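PDB 6V3Q: metallo-beta-lactamase FIM-1 from Pseudomonas aeruginosa, which probably hydrolyses beta-lactam antibiotics to substituted beta-amino acids with the help of zinc, as a class B metallo-beta-lactamase. Local coordinates for residues A[47-52]-A[75-80]; A[19-24]-A[35-40]; A[80-85]-A[146-151]. All coordinates share one frame; numbering follows the deposited sequence.

How the contacts relate
Contacts 1 and 2 lie side by side in one mixed sheet, their centres about 10 Å apart: strand 33-43 of contact 2 neighbours strand 46-50 of contact 1, and Val50 N stands 2.8 Å from Leu39 O in a probable hydrogen bond. Contact 3 continues where contact 1 stops. The two share Thr80, whose backbone N is bound by Asp51 and whose carbonyl takes Ile150 N; their centres are about 13 Å apart. Contact 3 carries the zinc ligands His81 and His83, and His145 is a third ligand of the bound ion. The zinc ion is about 7 Å from the side chain of Thr80 and about 9 Å from that of Ser36 in contact 2.

Contact 1: residues A[47-52]-A[75-80]; sequences SILVDT and RWAVFT
Ile48 and Trp76 meet at one end of two parallel strands, where the indole's six-membered ring slants past the isoleucine and CE3 comes 3.6 Å from Ile48 CG1. That branch lies beside the backbone N (chi1 -58°), leaving CG2 to lean over the Trp76 carbonyl. Farther along the same face, Val50 CG2 and Val78 CG1 sit side by side at 4.1 Å, small branches pointing the same way. On the reverse face Ala77 presents only a methyl, and Leu49 CB settles against it. Beyond, the Thr52 methyl CG2 presses obliquely on Phe79 CE1, with Asp51 CA at the edge of that ring. Leu93 of helix 90-95 packs on Leu49, Thr52 and Phe79 alike, covering this side. Between the faces, the backbones are joined by four bonds, among them Leu49 N to Trp76 O (2.9 Å) and Val78 N to Leu49 O (2.9 Å). Past the last of these, Asp51 crosses Thr80 at about a right angle; its OD1 takes Thr80 N at 2.9 Å on the syn lone pair, so a carboxylate takes over from the backbone carbonyls as acceptor. Strands 46-50 and 74-78, connected through helix 56-68, make a beta-alpha-beta crossover of the metallo-beta-lactamase fold, leading into the zinc-binding loop.

Contact 2: residues A[19-24]-A[35-40]; sequences VWMHTS and PSNGLI
A beta hairpin of strands 19-27 and 33-43 contains this contact, in which His22 and Gly38 form an antiparallel hydrogen-bonded pair. The imidazole lays one face over the glycine in a CH-pi contact, Gly38 CA standing 3.4 Å from the ring centroid and displaced toward the NE2 rim. A chi1 of 67° sets CG between the backbone N and the carbonyl carbon and swings the ring across to the facing strand, where no side chain blocks it. NE2 makes weak hydrogen bonds to the carbonyls of Asp51 and Val50. Ile40 CD1 closes on the ring edge at CD2, 3.7 Å away. Across the imidazole, one water joins His22 ND1 (2.8 Å) to Ser24 OG (2.7 Å) and donates to Ser36 O. On the other face, Thr23 lies alongside Asn37, its OG1 donating to Asn37 OD1 at 3.0 Å. Met21, bent at its thioether, brings CE to 3.7 Å from the same Asn37 OD1. Asn37 ND2 turns to the carbonyls of Gly207 and Pro204. Strands 11-16 and 46-50 flank the hairpin in the sheet; Ile62 of helix 56-68 covers His22 and Ile40, while Gln4 of the second subunit packs on Met21, Thr23 and Asn37.

Contact 3: residues A[80-85]-A[146-151]; sequences THAHDD and TRDNIV. With ZN (zinc ion), chain C.
Two irregular loop backbones briefly meet antiparallel, Thr80 beside Ile150 and His81 beside Asn149, joined by Ile150 N to Thr80 O at 2.8 Å; Asn149 CA also points its hydrogen at that carbonyl, 3.2 Å away. Two residues on, a side chain takes over: Asp148 OD2 accepts Ala82 N at 3.0 Å on its syn lone pair, and Ser106 OG is a second partner of this oxygen. Asp148 OD1 is met from above the carboxylate plane by Thr146 OG1, at 2.8 Å, so both carboxylate oxygens are engaged. The same threonine carries two contacts: OG1 abuts His81 CB at 3.5 Å, crossing that side chain at about a right angle, and CG2 reaches obliquely toward His83 CE1 at 3.7 Å. A chi1 of 60° in Thr146 splits these roles, turning the hydroxyl to Asp148 and the methyl to the histidines. The zinc ion is bound by His81 NE2 at 2.2 Å and His83 ND1 at 2.1 Å, with His145 as third ligand. Asp179 accepts from His83 NE2, which probably polarises that imidazole. Through Ala82 N, the buried carboxylate of Asp148 ties down the chain between two zinc ligands, consistent with a second shell that steadies their loop.

Contact 1: residues A[47-52]-A[75-80]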
loop_
_atom_site.group_PDB
_atom_site.type_symbol
_atom_site.label_atom_id
_atom_site.label_comp_id
_atom_site.label_asym_id
_atom_site.label_seq_id
_atom_site.Cartn_x
_atom_site.Cartn_y
_atom_site.Cartn_z
ATOM N N SER A 47 -2.547 -29.654 -9.549
ATOM C CA SER A 47 -3.238 -28.372 -9.571
ATOM C C SER A 47 -2.606 -27.447 -10.602
ATOM O O SER A 47 -1.436 -27.591 -10.969
ATOM C CB SER A 47 -3.233 -27.716 -8.185
ATOM O OG SER A 47 -1.914 -27.587 -7.685
ATOM N N ILE A 48 -3.405 -26.486 -11.062
ATOM C CA ILE A 48 -2.995 -25.508 -12.063
ATOM C C ILE A 48 -2.860 -24.155 -11.380
ATOM O O ILE A 48 -3.734 -23.760 -10.598
ATOM C CB ILE A 48 -4.002 -25.438 -13.223
ATOM C CG1 ILE A 48 -4.155 -26.812 -13.879
ATOM C CG2 ILE A 48 -3.567 -24.401 -14.252
ATOM C CD1 ILE A 48 -5.412 -26.956 -14.706
ATOM N N LEU A 49 -1.768 -23.451 -11.669
ATOM C CA LEU A 49 -1.504 -22.141 -11.090
ATOM C C LEU A 49 -1.810 -21.064 -12.123
ATOM O O LEU A 49 -1.300 -21.110 -13.247
ATOM C CB LEU A 49 -0.055 -22.029 -10.618
ATOM C CG LEU A 49 0.367 -20.656 -10.089
ATOM C CD1 LEU A 49 -0.418 -20.288 -8.839
ATOM C CD2 LEU A 49 1.866 -20.599 -9.819
ATOM N N VAL A 50 -2.644 -20.108 -11.745
ATOM C CA VAL A 50 -2.898 -18.927 -12.556
ATOM C C VAL A 50 -2.175 -17.769 -11.885
ATOM O O VAL A 50 -2.534 -17.368 -10.772
ATOM C CB VAL A 50 -4.400 -18.653 -12.703
ATOM C CG1 VAL A 50 -4.637 -17.439 -13.584
ATOM C CG2 VAL A 50 -5.105 -19.875 -13.269
ATOM N N ASP A 51 -1.132 -17.266 -12.549
ATOM C CA ASP A 51 -0.331 -16.137 -12.083
ATOM C C ASP A 51 0.534 -16.468 -10.872
ATOM O O ASP A 51 0.112 -17.187 -9.960
ATOM C CB ASP A 51 -1.226 -14.937 -11.769
ATOM C CG ASP A 51 -1.767 -14.282 -13.018
ATOM O OD1 ASP A 51 -1.151 -14.452 -14.090
ATOM O OD2 ASP A 51 -2.796 -13.584 -12.928
ATOM N N THR A 52 1.752 -15.931 -10.862
ATOM C CA THR A 52 2.687 -16.112 -9.764
ATOM C C THR A 52 2.429 -15.061 -8.689
ATOM O O THR A 52 1.469 -14.289 -8.759
ATOM C CB THR A 52 4.123 -16.017 -10.267
ATOM O OG1 THR A 52 4.410 -14.655 -10.606
ATOM C CG2 THR A 52 4.316 -16.870 -11.499
ATOM N N ARG A 75 1.446 -28.562 -11.248
ATOM C CA ARG A 75 2.155 -29.113 -12.394
ATOM C C ARG A 75 2.105 -28.222 -13.621
ATOM O O ARG A 75 2.968 -28.355 -14.494
ATOM C CB ARG A 75 1.594 -30.494 -12.759
ATOM C CG ARG A 75 2.097 -31.601 -11.855
ATOM C CD ARG A 75 3.617 -31.609 -11.818
ATOM N NE ARG A 75 4.132 -32.404 -10.709
ATOM C CZ ARG A 75 4.311 -33.719 -10.760
ATOM N NH1 ARG A 75 4.782 -34.365 -9.705
ATOM N NH2 ARG A 75 4.014 -34.389 -11.866
ATOM N N TRP A 76 1.133 -27.320 -13.708
ATOM C CA TRP A 76 1.013 -26.422 -14.842
ATOM C C TRP A 76 0.761 -25.012 -14.331
ATOM O O TRP A 76 0.212 -24.820 -13.243
ATOM C CB TRP A 76 -0.117 -26.851 -15.788
ATOM C CG TRP A 76 -0.126 -28.321 -16.062
ATOM C CD1 TRP A 76 0.510 -28.970 -17.079
ATOM C CD2 TRP A 76 -0.795 -29.331 -15.297
ATOM N NE1 TRP A 76 0.275 -30.322 -16.997
ATOM C CE2 TRP A 76 -0.523 -30.569 -15.910
ATOM C CE3 TRP A 76 -1.599 -29.306 -14.152
ATOM C CZ2 TRP A 76 -1.027 -31.772 -15.420
ATOM C CZ3 TRP A 76 -2.099 -30.503 -13.666
ATOM C CH2 TRP A 76 -1.810 -31.719 -14.300
ATOM N N ALA A 77 1.166 -24.027 -15.127
ATOM C CA ALA A 77 0.989 -22.633 -14.760
ATOM C C ALA A 77 0.754 -21.806 -16.016
ATOM O O ALA A 77 1.333 -22.070 -17.074
ATOM C CB ALA A 77 2.196 -22.100 -13.985
ATOM N N VAL A 78 -0.113 -20.805 -15.888
ATOM C CA VAL A 78 -0.387 -19.847 -16.951
ATOM C C VAL A 78 -0.414 -18.457 -16.329
ATOM O O VAL A 78 -0.763 -18.285 -15.158
ATOM C CB VAL A 78 -1.714 -20.160 -17.681
ATOM C CG1 VAL A 78 -2.892 -20.050 -16.725
ATOM C CG2 VAL A 78 -1.893 -19.253 -18.893
ATOM N N PHE A 79 -0.013 -17.463 -17.111
ATOM C CA PHE A 79 0.085 -16.092 -16.642
ATOM C C PHE A 79 -0.687 -15.182 -17.586
ATOM O O PHE A 79 -0.716 -15.399 -18.801
ATOM C CB PHE A 79 1.550 -15.662 -16.548
ATOM C CG PHE A 79 2.478 -16.776 -16.153
ATOM C CD1 PHE A 79 2.511 -17.241 -14.848
ATOM C CD2 PHE A 79 3.304 -17.372 -17.092
ATOM C CE1 PHE A 79 3.354 -18.274 -14.487
ATOM C CE2 PHE A 79 4.153 -18.406 -16.734
ATOM C CZ PHE A 79 4.177 -18.855 -15.430
ATOM N N THR A 80 -1.307 -14.150 -17.013
ATOM C CA THR A 80 -2.260 -13.338 -17.758
ATOM C C THR A 80 -1.624 -12.165 -18.499
ATOM O O THR A 80 -2.200 -11.701 -19.489
ATOM C CB THR A 80 -3.362 -12.830 -16.821
ATOM O OG1 THR A 80 -2.779 -12.084 -15.746
ATOM C CG2 THR A 80 -4.143 -14.006 -16.250
#

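Contact 2: residues A[19-24]-A[35-40]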
loop_
_atom_site.group_PDB
_atom_site.type_symbol
_atom_site.label_atom_id
_atom_site.label_comp_id
_atom_site.label_asym_id
_atom_site.label_seq_id
_atom_site.Cartn_x
_atom_site.Cartn_y
_atom_site.Cartn_z
ATOM N N VAL A 19 -11.143 -24.635 -6.198
ATOM C CA VAL A 19 -10.629 -23.370 -6.714
ATOM C C VAL A 19 -10.184 -22.522 -5.526
ATOM O O VAL A 19 -11.012 -22.129 -4.697
ATOM C CB VAL A 19 -11.671 -22.616 -7.556
ATOM C CG1 VAL A 19 -11.081 -21.328 -8.112
ATOM C CG2 VAL A 19 -12.191 -23.500 -8.685
ATOM N N TRP A 20 -8.887 -22.236 -5.446
ATOM C CA TRP A 20 -8.316 -21.421 -4.385
ATOM C C TRP A 20 -7.777 -20.118 -4.958
ATOM O O TRP A 20 -7.287 -20.075 -6.091
ATOM C CB TRP A 20 -7.184 -22.161 -3.659
ATOM C CG TRP A 20 -7.588 -23.487 -3.105
ATOM C CD1 TRP A 20 -7.731 -24.651 -3.799
ATOM C CD2 TRP A 20 -7.891 -23.795 -1.737
ATOM N NE1 TRP A 20 -8.112 -25.662 -2.954
ATOM C CE2 TRP A 20 -8.216 -25.165 -1.680
ATOM C CE3 TRP A 20 -7.926 -23.046 -0.558
ATOM C CZ2 TRP A 20 -8.570 -25.802 -0.492
ATOM C CZ3 TRP A 20 -8.276 -23.682 0.624
ATOM C CH2 TRP A 20 -8.593 -25.043 0.647
ATOM N N MET A 21 -7.861 -19.056 -4.161
ATOM C CA MET A 21 -7.285 -17.762 -4.501
ATOM C C MET A 21 -6.067 -17.518 -3.622
ATOM O O MET A 21 -6.157 -17.611 -2.394
ATOM C CB MET A 21 -8.305 -16.636 -4.310
ATOM C CG MET A 21 -7.910 -15.311 -4.952
ATOM S SD MET A 21 -9.222 -14.066 -4.887
ATOM C CE MET A 21 -8.775 -13.157 -3.409
ATOM N N HIS A 22 -4.928 -17.224 -4.245
ATOM C CA HIS A 22 -3.725 -16.851 -3.513
ATOM C C HIS A 22 -3.493 -15.351 -3.635
ATOM O O HIS A 22 -3.634 -14.773 -4.718
ATOM C CB HIS A 22 -2.489 -17.630 -3.992
ATOM C CG HIS A 22 -2.050 -17.315 -5.391
ATOM N ND1 HIS A 22 -1.297 -16.205 -5.708
ATOM C CD2 HIS A 22 -2.221 -17.997 -6.550
ATOM C CE1 HIS A 22 -1.040 -16.205 -7.004
ATOM N NE2 HIS A 22 -1.588 -17.283 -7.538
ATOM N N THR A 23 -3.147 -14.729 -2.511
ATOM C CA THR A 23 -2.933 -13.293 -2.422
ATOM C C THR A 23 -1.573 -13.040 -1.793
ATOM O O THR A 23 -1.298 -13.525 -0.689
ATOM C CB THR A 23 -4.034 -12.614 -1.596
ATOM O OG1 THR A 23 -5.308 -12.839 -2.212
ATOM C CG2 THR A 23 -3.784 -11.117 -1.496
ATOM N N SER A 24 -0.728 -12.288 -2.493
ATOM C CA SER A 24 0.605 -11.957 -2.018
ATOM C C SER A 24 0.764 -10.444 -1.983
ATOM O O SER A 24 0.157 -9.724 -2.779
ATOM C CB SER A 24 1.684 -12.585 -2.907
ATOM O OG SER A 24 1.518 -12.207 -4.263
ATOM N N PRO A 35 -1.630 -5.690 -2.725
ATOM C CA PRO A 35 -1.931 -7.107 -2.938
ATOM C C PRO A 35 -2.071 -7.469 -4.409
ATOM O O PRO A 35 -2.310 -6.622 -5.273
ATOM C CB PRO A 35 -3.272 -7.281 -2.211
ATOM C CG PRO A 35 -3.937 -5.961 -2.385
ATOM C CD PRO A 35 -2.833 -4.926 -2.344
ATOM N N SER A 36 -1.913 -8.763 -4.677
ATOM C CA SER A 36 -2.130 -9.321 -6.004
ATOM C C SER A 36 -2.760 -10.696 -5.859
ATOM O O SER A 36 -2.341 -11.490 -5.012
ATOM C CB SER A 36 -0.824 -9.424 -6.805
ATOM O OG SER A 36 -1.077 -9.853 -8.128
ATOM N N ASN A 37 -3.770 -10.971 -6.679
ATOM C CA ASN A 37 -4.509 -12.221 -6.606
ATOM C C ASN A 37 -4.085 -13.161 -7.728
ATOM O O ASN A 37 -3.726 -12.734 -8.828
ATOM C CB ASN A 37 -6.018 -11.979 -6.687
ATOM C CG ASN A 37 -6.520 -11.046 -5.611
ATOM O OD1 ASN A 37 -6.007 -11.035 -4.492
ATOM N ND2 ASN A 37 -7.525 -10.247 -5.945
ATOM N N GLY A 38 -4.119 -14.453 -7.428
ATOM C CA GLY A 38 -3.971 -15.491 -8.429
ATOM C C GLY A 38 -4.857 -16.664 -8.070
ATOM O O GLY A 38 -5.566 -16.611 -7.062
ATOM N N LEU A 39 -4.839 -17.728 -8.864
ATOM C CA LEU A 39 -5.674 -18.886 -8.594
ATOM C C LEU A 39 -4.828 -20.150 -8.545
ATOM O O LEU A 39 -3.803 -20.260 -9.222
ATOM C CB LEU A 39 -6.775 -19.067 -9.651
ATOM C CG LEU A 39 -7.928 -18.063 -9.731
ATOM C CD1 LEU A 39 -8.836 -18.400 -10.907
ATOM C CD2 LEU A 39 -8.724 -18.029 -8.431
ATOM N N ILE A 40 -5.267 -21.096 -7.719
ATOM C CA ILE A 40 -4.818 -22.481 -7.780
ATOM C C ILE A 40 -6.056 -23.332 -8.023
ATOM O O ILE A 40 -6.999 -23.308 -7.221
ATOM C CB ILE A 40 -4.087 -22.920 -6.501
ATOM C CG1 ILE A 40 -2.887 -22.011 -6.232
ATOM C CG2 ILE A 40 -3.631 -24.365 -6.628
ATOM C CD1 ILE A 40 -2.978 -21.248 -4.927
HETATM O O HOH W 1 -0.498 -13.501 -5.597
#

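Contact 3: residues A[80-85]-A[146-151]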
loop_
_atom_site.group_PDB
_atom_site.type_symbol
_atom_site.label_atom_id
_atom_site.label_comp_id
_atom_site.label_asym_id
_atom_site.label_seq_id
_atom_site.Cartn_x
_atom_site.Cartn_y
_atom_site.Cartn_z
ATOM N N THR A 80 -1.307 -14.150 -17.013
ATOM C CA THR A 80 -2.260 -13.338 -17.758
ATOM C C THR A 80 -1.624 -12.165 -18.499
ATOM O O THR A 80 -2.200 -11.701 -19.489
ATOM C CB THR A 80 -3.362 -12.830 -16.821
ATOM O OG1 THR A 80 -2.779 -12.084 -15.746
ATOM C CG2 THR A 80 -4.143 -14.006 -16.250
ATOM N N HIS A 81 -0.463 -11.678 -18.062
ATOM C CA HIS A 81 0.310 -10.715 -18.846
ATOM C C HIS A 81 1.699 -10.597 -18.234
ATOM O O HIS A 81 1.983 -11.160 -17.174
ATOM C CB HIS A 81 -0.377 -9.347 -18.940
ATOM C CG HIS A 81 -0.440 -8.600 -17.645
ATOM N ND1 HIS A 81 -1.300 -8.944 -16.624
ATOM C CD2 HIS A 81 0.231 -7.504 -17.218
ATOM C CE1 HIS A 81 -1.146 -8.100 -15.619
ATOM N NE2 HIS A 81 -0.223 -7.217 -15.954
ATOM N N ALA A 82 2.563 -9.857 -18.926
ATOM C CA ALA A 82 3.987 -9.813 -18.599
ATOM C C ALA A 82 4.311 -8.577 -17.759
ATOM O O ALA A 82 5.009 -7.654 -18.179
ATOM C CB ALA A 82 4.820 -9.857 -19.875
ATOM N N HIS A 83 3.777 -8.583 -16.543
ATOM C CA HIS A 83 4.182 -7.678 -15.477
ATOM C C HIS A 83 4.610 -8.514 -14.279
ATOM O O HIS A 83 4.331 -9.714 -14.204
ATOM C CB HIS A 83 3.056 -6.706 -15.103
ATOM C CG HIS A 83 2.968 -5.516 -16.007
ATOM N ND1 HIS A 83 1.930 -4.613 -15.952
ATOM C CD2 HIS A 83 3.797 -5.077 -16.984
ATOM C CE1 HIS A 83 2.118 -3.671 -16.859
ATOM N NE2 HIS A 83 3.244 -3.929 -17.499
ATOM N N ASP A 84 5.303 -7.879 -13.329
ATOM C CA ASP A 84 5.930 -8.641 -12.254
ATOM C C ASP A 84 4.948 -9.153 -11.206
ATOM O O ASP A 84 5.325 -10.017 -10.407
ATOM C CB ASP A 84 7.024 -7.817 -11.565
ATOM C CG ASP A 84 6.609 -6.387 -11.301
ATOM O OD1 ASP A 84 5.586 -6.173 -10.617
ATOM O OD2 ASP A 84 7.321 -5.473 -11.769
ATOM N N ASP A 85 3.708 -8.666 -11.176
ATOM C CA ASP A 85 2.738 -9.276 -10.276
ATOM C C ASP A 85 2.118 -10.537 -10.862
ATOM O O ASP A 85 1.449 -11.277 -10.132
ATOM C CB ASP A 85 1.638 -8.278 -9.904
ATOM C CG ASP A 85 0.990 -7.640 -11.111
ATOM O OD1 ASP A 85 1.672 -7.473 -12.144
ATOM O OD2 ASP A 85 -0.207 -7.295 -11.022
ATOM N N THR A 146 -2.806 -4.149 -20.805
ATOM C CA THR A 146 -1.613 -4.220 -21.631
ATOM C C THR A 146 -2.014 -4.772 -22.992
ATOM O O THR A 146 -3.150 -5.206 -23.201
ATOM C CB THR A 146 -0.523 -5.094 -20.998
ATOM O OG1 THR A 146 -1.021 -6.422 -20.814
ATOM C CG2 THR A 146 -0.081 -4.528 -19.653
ATOM N N ARG A 147 -1.063 -4.753 -23.928
ATOM C CA ARG A 147 -1.332 -5.292 -25.258
ATOM C C ARG A 147 -1.534 -6.801 -25.219
ATOM O O ARG A 147 -2.218 -7.359 -26.084
ATOM C CB ARG A 147 -0.182 -4.944 -26.209
ATOM C CG ARG A 147 -0.576 -4.899 -27.676
ATOM C CD ARG A 147 0.613 -5.092 -28.615
ATOM N NE ARG A 147 1.798 -4.338 -28.214
ATOM C CZ ARG A 147 2.982 -4.889 -27.961
ATOM N NH1 ARG A 147 3.144 -6.199 -28.079
ATOM N NH2 ARG A 147 4.008 -4.130 -27.602
ATOM N N ASP A 148 -0.970 -7.472 -24.218
ATOM C CA ASP A 148 -0.880 -8.924 -24.206
ATOM C C ASP A 148 -1.790 -9.595 -23.188
ATOM O O ASP A 148 -1.742 -10.823 -23.064
ATOM C CB ASP A 148 0.563 -9.353 -23.935
ATOM C CG ASP A 148 1.086 -8.818 -22.616
ATOM O OD1 ASP A 148 0.989 -7.596 -22.394
ATOM O OD2 ASP A 148 1.576 -9.619 -21.794
ATOM N N ASN A 149 -2.609 -8.841 -22.458
ATOM C CA ASN A 149 -3.367 -9.431 -21.361
ATOM C C ASN A 149 -4.371 -10.458 -21.870
ATOM O O ASN A 149 -5.015 -10.266 -22.906
ATOM C CB ASN A 149 -4.087 -8.355 -20.536
ATOM C CG ASN A 149 -4.947 -7.415 -21.377
ATOM O OD1 ASN A 149 -5.277 -6.316 -20.931
ATOM N ND2 ASN A 149 -5.319 -7.839 -22.580
ATOM N N ILE A 150 -4.488 -11.562 -21.135
ATOM C CA ILE A 150 -5.475 -12.598 -21.391
ATOM C C ILE A 150 -6.218 -12.865 -20.086
ATOM O O ILE A 150 -5.793 -12.448 -19.009
ATOM C CB ILE A 150 -4.839 -13.897 -21.931
ATOM C CG1 ILE A 150 -3.849 -14.463 -20.913
ATOM C CG2 ILE A 150 -4.143 -13.644 -23.265
ATOM C CD1 ILE A 150 -3.248 -15.787 -21.315
ATOM N N VAL A 151 -7.343 -13.573 -20.192
ATOM C CA VAL A 151 -8.150 -13.915 -19.029
ATOM C C VAL A 151 -8.331 -15.426 -18.966
ATOM O O VAL A 151 -8.121 -16.146 -19.945
ATOM C CB VAL A 151 -9.521 -13.208 -19.038
ATOM C CG1 VAL A 151 -9.341 -11.702 -19.187
ATOM C CG2 VAL A 151 -10.402 -13.772 -20.147
HETATM ZN ZN ZN C . 0.027 -5.171 -15.145
#